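PDB 4CZW: PAN2-PAN3 deadenylation complex catalytic subunit pan2 from Neurospora crassa, which probably shortens the poly(A) tails of mRNA as the catalytic subunit of the PAN deadenylation complex, releasing 5'-AMP with the help of divalent metal ions. Local coordinates for residues K135-T138 with M139-D143; L173-V176 with K177-E181. One frame throughout, in Å; residues are numbered along the deposited sequence.

Interaction 1. Residues K135-T138 with M139-D143; sequences KNLT and MFLFD
Met139, present as selenomethionine, returns its backbone N to Lys135 O at 3.3 Å, one of four consecutive i to i+4 bonds that join the two segments within helix 130-149. Its side chain runs back toward the preceding turn: CG stands anti to the carbonyl carbon (chi1 -65°), and a turn about the CG-SE bond (chi3 -69°) brings the terminal CE to 3.4 Å from Asn136 OD1. The amide of Asn136 is held at its other atom, since ND2 donates to the carbonyl of Gly119. Phe140 contributes its N to Asn136 O at 2.7 Å, while its ring leads away from this turn to lie against Ser118 and Leu109. At Leu141 the backbone bond to Leu137 O is joined by side-chain packing. The two leucines lie alongside each other and point the same way, with Leu137 CD1 3.8 Å from Leu141 CG, and both also rest on Leu53 of helix 51-58. Phe142 N donates to Thr138 O at 3.2 Å, approaching from above the carbonyl plane, and the ring atom Phe142 CD1 lies 3.1 Å from the same oxygen at an oblique angle. Thr138 OG1 is anti to the carbonyl carbon (chi1 -54°) and bonds to Val134 O, which leaves CG2 anti to the backbone N, 4.2 Å from Phe142 CE1. Asp143 N carries the pattern on to Met139 O. The four backbone N-H groups, Thr138 OG1 and Asn136 ND2 are thus satisfied, and the leucine and phenylalanine side chains make apolar contacts in the buried interior of the pseudo-protease domain.

Interaction 2. Residues L173-V176 with K177-E181; sequences LDLV and KRLLE
Leu175 and Leu179 meet one turn apart in helix 172-180, Leu175 CG lying 3.9 Å from Leu179 CD1 with the side chains crossing at a slant. Leu179 CG, anti to the carbonyl carbon (chi1 -73°), also comes to 3.2 Å from Leu175 O. In a second apolar pair, Val176 CG2 comes within 4.1 Å of Leu180 CD1. Lys177 N reaches back to Leu173 O at 3.5 Å, a weak bond, one of four i to i+4 bonds across the two segments. The next is better formed: Arg178 N donates to Asp174 O at 3.2 Å. Leu179 N lies 3.0 Å from Leu175 O, yet the bend at the hydrogen (129°) makes this bond weak as well. Leu180 N then meets Val176 O at 3.2 Å, from above the carbonyl plane, and Glu181 N is bonded to Lys177 O. Backbone hydrogen bonds also link Arg178 with Ala265 and Leu179 with Val266. Three charged side chains have partners outside the two segments: Lys177 NZ forms a salt bridge with Asp183, Asp174 OD2 accepts from Asn171 ND2, and Arg178 makes a cation-pi contact with Phe164. Glu181 is the first residue to leave helical geometry, and strand 183-190 follows almost at once. This is the C-terminal end of an amphipathic helix, with buried Leu175, Val176, Leu179 and Leu180 facing neighbouring parts of the ubiquitin-specific-protease-like domain while Leu173, Asp174 and Arg178 remain exposed.

How the interactions relate
Interactions 1 and 2 belong to the same ubiquitin-specific-protease-like domain and follow in series along the chain, the first in helix 130-149 and the second in helix 172-180, with helix 158-163 between them. Their centres are about 16 Å apart, and they touch directly where Phe142 CE2 packs on Leu180 CD2 at 3.7 Å. The apolar faces of the two helices therefore meet in one buried core, to which helices 51-58 and 61-71 also contribute. The zinc ion held by His70, Cys75, Cys80 and Cys83 lies about 12 Å from the side chain of Leu141 and from that of Val176. The domain is predicted to be catalytically inactive and to act as a scaffold.

Interaction 1. Residues K135-T138 with M139-D143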
loop_
_atom_site.group_PDB
_atom_site.type_symbol
_atom_site.label_atom_id
_atom_site.label_comp_id
_atom_site.label_asym_id
_atom_site.label_seq_id
_atom_site.Cartn_x
_atom_site.Cartn_y
_atom_site.Cartn_z
ATOM N N LYS A 135 12.775 8.738 3.919
ATOM C CA LYS A 135 13.717 8.105 4.835
ATOM C C LYS A 135 13.052 7.872 6.180
ATOM O O LYS A 135 13.099 6.771 6.731
ATOM C CB LYS A 135 14.969 8.962 5.017
ATOM C CG LYS A 135 15.988 8.827 3.907
ATOM C CD LYS A 135 17.137 9.797 4.103
ATOM C CE LYS A 135 18.128 9.712 2.959
ATOM N NZ LYS A 135 19.201 10.732 3.095
ATOM N N ASN A 136 12.434 8.926 6.700
ATOM C CA ASN A 136 11.726 8.861 7.969
ATOM C C ASN A 136 10.557 7.890 7.908
ATOM O O ASN A 136 10.323 7.130 8.848
ATOM C CB ASN A 136 11.235 10.251 8.376
ATOM C CG ASN A 136 12.373 11.214 8.653
ATOM O OD1 ASN A 136 13.462 10.805 9.058
ATOM N ND2 ASN A 136 12.128 12.501 8.437
ATOM N N LEU A 137 9.830 7.912 6.794
ATOM C CA LEU A 137 8.673 7.043 6.619
ATOM C C LEU A 137 9.076 5.574 6.586
ATOM O O LEU A 137 8.384 4.724 7.144
ATOM C CB LEU A 137 7.921 7.403 5.337
ATOM C CG LEU A 137 6.673 6.564 5.062
ATOM C CD1 LEU A 137 5.619 6.795 6.136
ATOM C CD2 LEU A 137 6.121 6.876 3.686
ATOM N N THR A 138 10.195 5.286 5.928
ATOM C CA THR A 138 10.712 3.926 5.849
ATOM C C THR A 138 10.996 3.383 7.245
ATOM O O THR A 138 10.681 2.234 7.554
ATOM C CB THR A 138 11.997 3.857 5.001
ATOM O OG1 THR A 138 11.754 4.434 3.712
ATOM C CG2 THR A 138 12.451 2.414 4.831
HETATM N N MSE A 139 11.583 4.224 8.088
HETATM C CA MSE A 139 11.853 3.859 9.472
HETATM C C MSE A 139 10.562 3.828 10.286
HETATM O O MSE A 139 10.370 2.952 11.130
HETATM C CB MSE A 139 12.855 4.832 10.098
HETATM C CG MSE A 139 14.235 4.793 9.457
HETATM SE SE MSE A 139 15.511 6.013 10.287
HETATM C CE MSE A 139 14.737 7.715 9.735
ATOM N N PHE A 140 9.679 4.787 10.021
ATOM C CA PHE A 140 8.409 4.888 10.732
ATOM C C PHE A 140 7.500 3.699 10.431
ATOM O O PHE A 140 6.889 3.132 11.337
ATOM C CB PHE A 140 7.698 6.195 10.371
ATOM C CG PHE A 140 6.454 6.455 11.173
ATOM C CD1 PHE A 140 6.535 6.973 12.454
ATOM C CD2 PHE A 140 5.201 6.193 10.640
ATOM C CE1 PHE A 140 5.394 7.218 13.193
ATOM C CE2 PHE A 140 4.055 6.437 11.375
ATOM C CZ PHE A 140 4.152 6.950 12.653
ATOM N N LEU A 141 7.415 3.326 9.157
ATOM C CA LEU A 141 6.561 2.219 8.740
ATOM C C LEU A 141 7.052 0.881 9.279
ATOM O O LEU A 141 6.274 0.120 9.852
ATOM C CB LEU A 141 6.465 2.157 7.214
ATOM C CG LEU A 141 5.407 3.055 6.571
ATOM C CD1 LEU A 141 5.377 2.853 5.066
ATOM C CD2 LEU A 141 4.042 2.777 7.179
ATOM N N PHE A 142 8.339 0.600 9.094
ATOM C CA PHE A 142 8.928 -0.654 9.554
ATOM C C PHE A 142 8.745 -0.853 11.055
ATOM O O PHE A 142 8.592 -1.980 11.525
ATOM C CB PHE A 142 10.415 -0.710 9.197
ATOM C CG PHE A 142 10.693 -1.316 7.851
ATOM C CD1 PHE A 142 10.223 -0.715 6.695
ATOM C CD2 PHE A 142 11.429 -2.484 7.742
ATOM C CE1 PHE A 142 10.477 -1.271 5.456
ATOM C CE2 PHE A 142 11.687 -3.044 6.505
ATOM C CZ PHE A 142 11.210 -2.436 5.361
ATOM N N ASP A 143 8.756 0.247 11.801
ATOM C CA ASP A 143 8.551 0.194 13.243
ATOM C C ASP A 143 7.085 -0.056 13.579
ATOM O O ASP A 143 6.765 -0.881 14.433
ATOM C CB ASP A 143 9.029 1.489 13.901
ATOM C CG ASP A 143 8.830 1.486 15.405
ATOM O OD1 ASP A 143 8.901 0.398 16.015
ATOM O OD2 ASP A 143 8.603 2.573 15.978
#

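Interaction 2. Residues L173-V176 with K177-E181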
loop_
_atom_site.group_PDB
_atom_site.type_symbol
_atom_site.label_atom_id
_atom_site.label_comp_id
_atom_site.label_asym_id
_atom_site.label_seq_id
_atom_site.Cartn_x
_atom_site.Cartn_y
_atom_site.Cartn_z
ATOM N N LEU A 173 6.138 -12.724 17.344
ATOM C CA LEU A 173 7.173 -11.874 17.929
ATOM C C LEU A 173 8.558 -12.227 17.393
ATOM O O LEU A 173 9.316 -11.347 16.983
ATOM C CB LEU A 173 7.154 -11.982 19.459
ATOM C CG LEU A 173 7.935 -10.931 20.255
ATOM C CD1 LEU A 173 7.232 -10.640 21.571
ATOM C CD2 LEU A 173 9.371 -11.371 20.513
ATOM N N ASP A 174 8.883 -13.515 17.398
ATOM C CA ASP A 174 10.175 -13.977 16.904
ATOM C C ASP A 174 10.265 -13.832 15.391
ATOM O O ASP A 174 11.336 -13.569 14.843
ATOM C CB ASP A 174 10.413 -15.436 17.302
ATOM C CG ASP A 174 10.291 -15.661 18.794
ATOM O OD1 ASP A 174 10.491 -14.697 19.563
ATOM O OD2 ASP A 174 9.996 -16.806 19.199
ATOM N N LEU A 175 9.130 -14.002 14.722
ATOM C CA LEU A 175 9.094 -13.997 13.266
ATOM C C LEU A 175 9.315 -12.603 12.687
ATOM O O LEU A 175 10.163 -12.416 11.815
ATOM C CB LEU A 175 7.765 -14.560 12.765
ATOM C CG LEU A 175 7.742 -14.839 11.264
ATOM C CD1 LEU A 175 8.890 -15.768 10.908
ATOM C CD2 LEU A 175 6.410 -15.430 10.839
ATOM N N VAL A 176 8.552 -11.629 13.177
ATOM C CA VAL A 176 8.644 -10.262 12.676
ATOM C C VAL A 176 10.014 -9.661 12.995
ATOM O O VAL A 176 10.476 -8.742 12.318
ATOM C CB VAL A 176 7.524 -9.367 13.263
ATOM C CG1 VAL A 176 7.752 -9.111 14.747
ATOM C CG2 VAL A 176 7.424 -8.055 12.497
ATOM N N LYS A 177 10.668 -10.202 14.017
ATOM C CA LYS A 177 11.996 -9.749 14.406
ATOM C C LYS A 177 13.042 -10.255 13.419
ATOM O O LYS A 177 13.960 -9.528 13.040
ATOM C CB LYS A 177 12.324 -10.217 15.824
ATOM C CG LYS A 177 13.613 -9.651 16.391
ATOM C CD LYS A 177 13.784 -10.046 17.850
ATOM C CE LYS A 177 15.057 -9.460 18.436
ATOM N NZ LYS A 177 16.267 -9.942 17.718
ATOM N N ARG A 178 12.891 -11.505 12.997
ATOM C CA ARG A 178 13.810 -12.113 12.042
ATOM C C ARG A 178 13.612 -11.526 10.644
ATOM O O ARG A 178 14.510 -11.577 9.803
ATOM C CB ARG A 178 13.619 -13.633 12.018
ATOM C CG ARG A 178 14.631 -14.388 11.170
ATOM C CD ARG A 178 14.482 -15.893 11.339
ATOM N NE ARG A 178 15.433 -16.633 10.515
ATOM C CZ ARG A 178 15.598 -17.951 10.566
ATOM N NH1 ARG A 178 14.877 -18.680 11.407
ATOM N NH2 ARG A 178 16.485 -18.541 9.777
ATOM N N LEU A 179 12.435 -10.954 10.412
ATOM C CA LEU A 179 12.083 -10.420 9.101
ATOM C C LEU A 179 12.560 -8.984 8.888
ATOM O O LEU A 179 12.997 -8.630 7.794
ATOM C CB LEU A 179 10.567 -10.491 8.897
ATOM C CG LEU A 179 9.973 -11.880 8.654
ATOM C CD1 LEU A 179 8.467 -11.864 8.857
ATOM C CD2 LEU A 179 10.319 -12.371 7.258
ATOM N N LEU A 180 12.480 -8.163 9.930
ATOM C CA LEU A 180 12.732 -6.732 9.777
ATOM C C LEU A 180 13.895 -6.204 10.618
ATOM O O LEU A 180 14.509 -5.198 10.264
ATOM C CB LEU A 180 11.466 -5.943 10.120
ATOM C CG LEU A 180 10.189 -6.316 9.363
ATOM C CD1 LEU A 180 9.039 -5.409 9.775
ATOM C CD2 LEU A 180 10.412 -6.260 7.858
ATOM N N GLU A 181 14.200 -6.876 11.724
ATOM C CA GLU A 181 15.198 -6.360 12.659
ATOM C C GLU A 181 16.606 -6.898 12.433
ATOM O O GLU A 181 16.794 -8.038 12.006
ATOM C CB GLU A 181 14.786 -6.662 14.101
ATOM C CG GLU A 181 13.588 -5.877 14.593
ATOM C CD GLU A 181 13.441 -5.941 16.099
ATOM O OE1 GLU A 181 14.425 -6.306 16.777
ATOM O OE2 GLU A 181 12.343 -5.630 16.607
#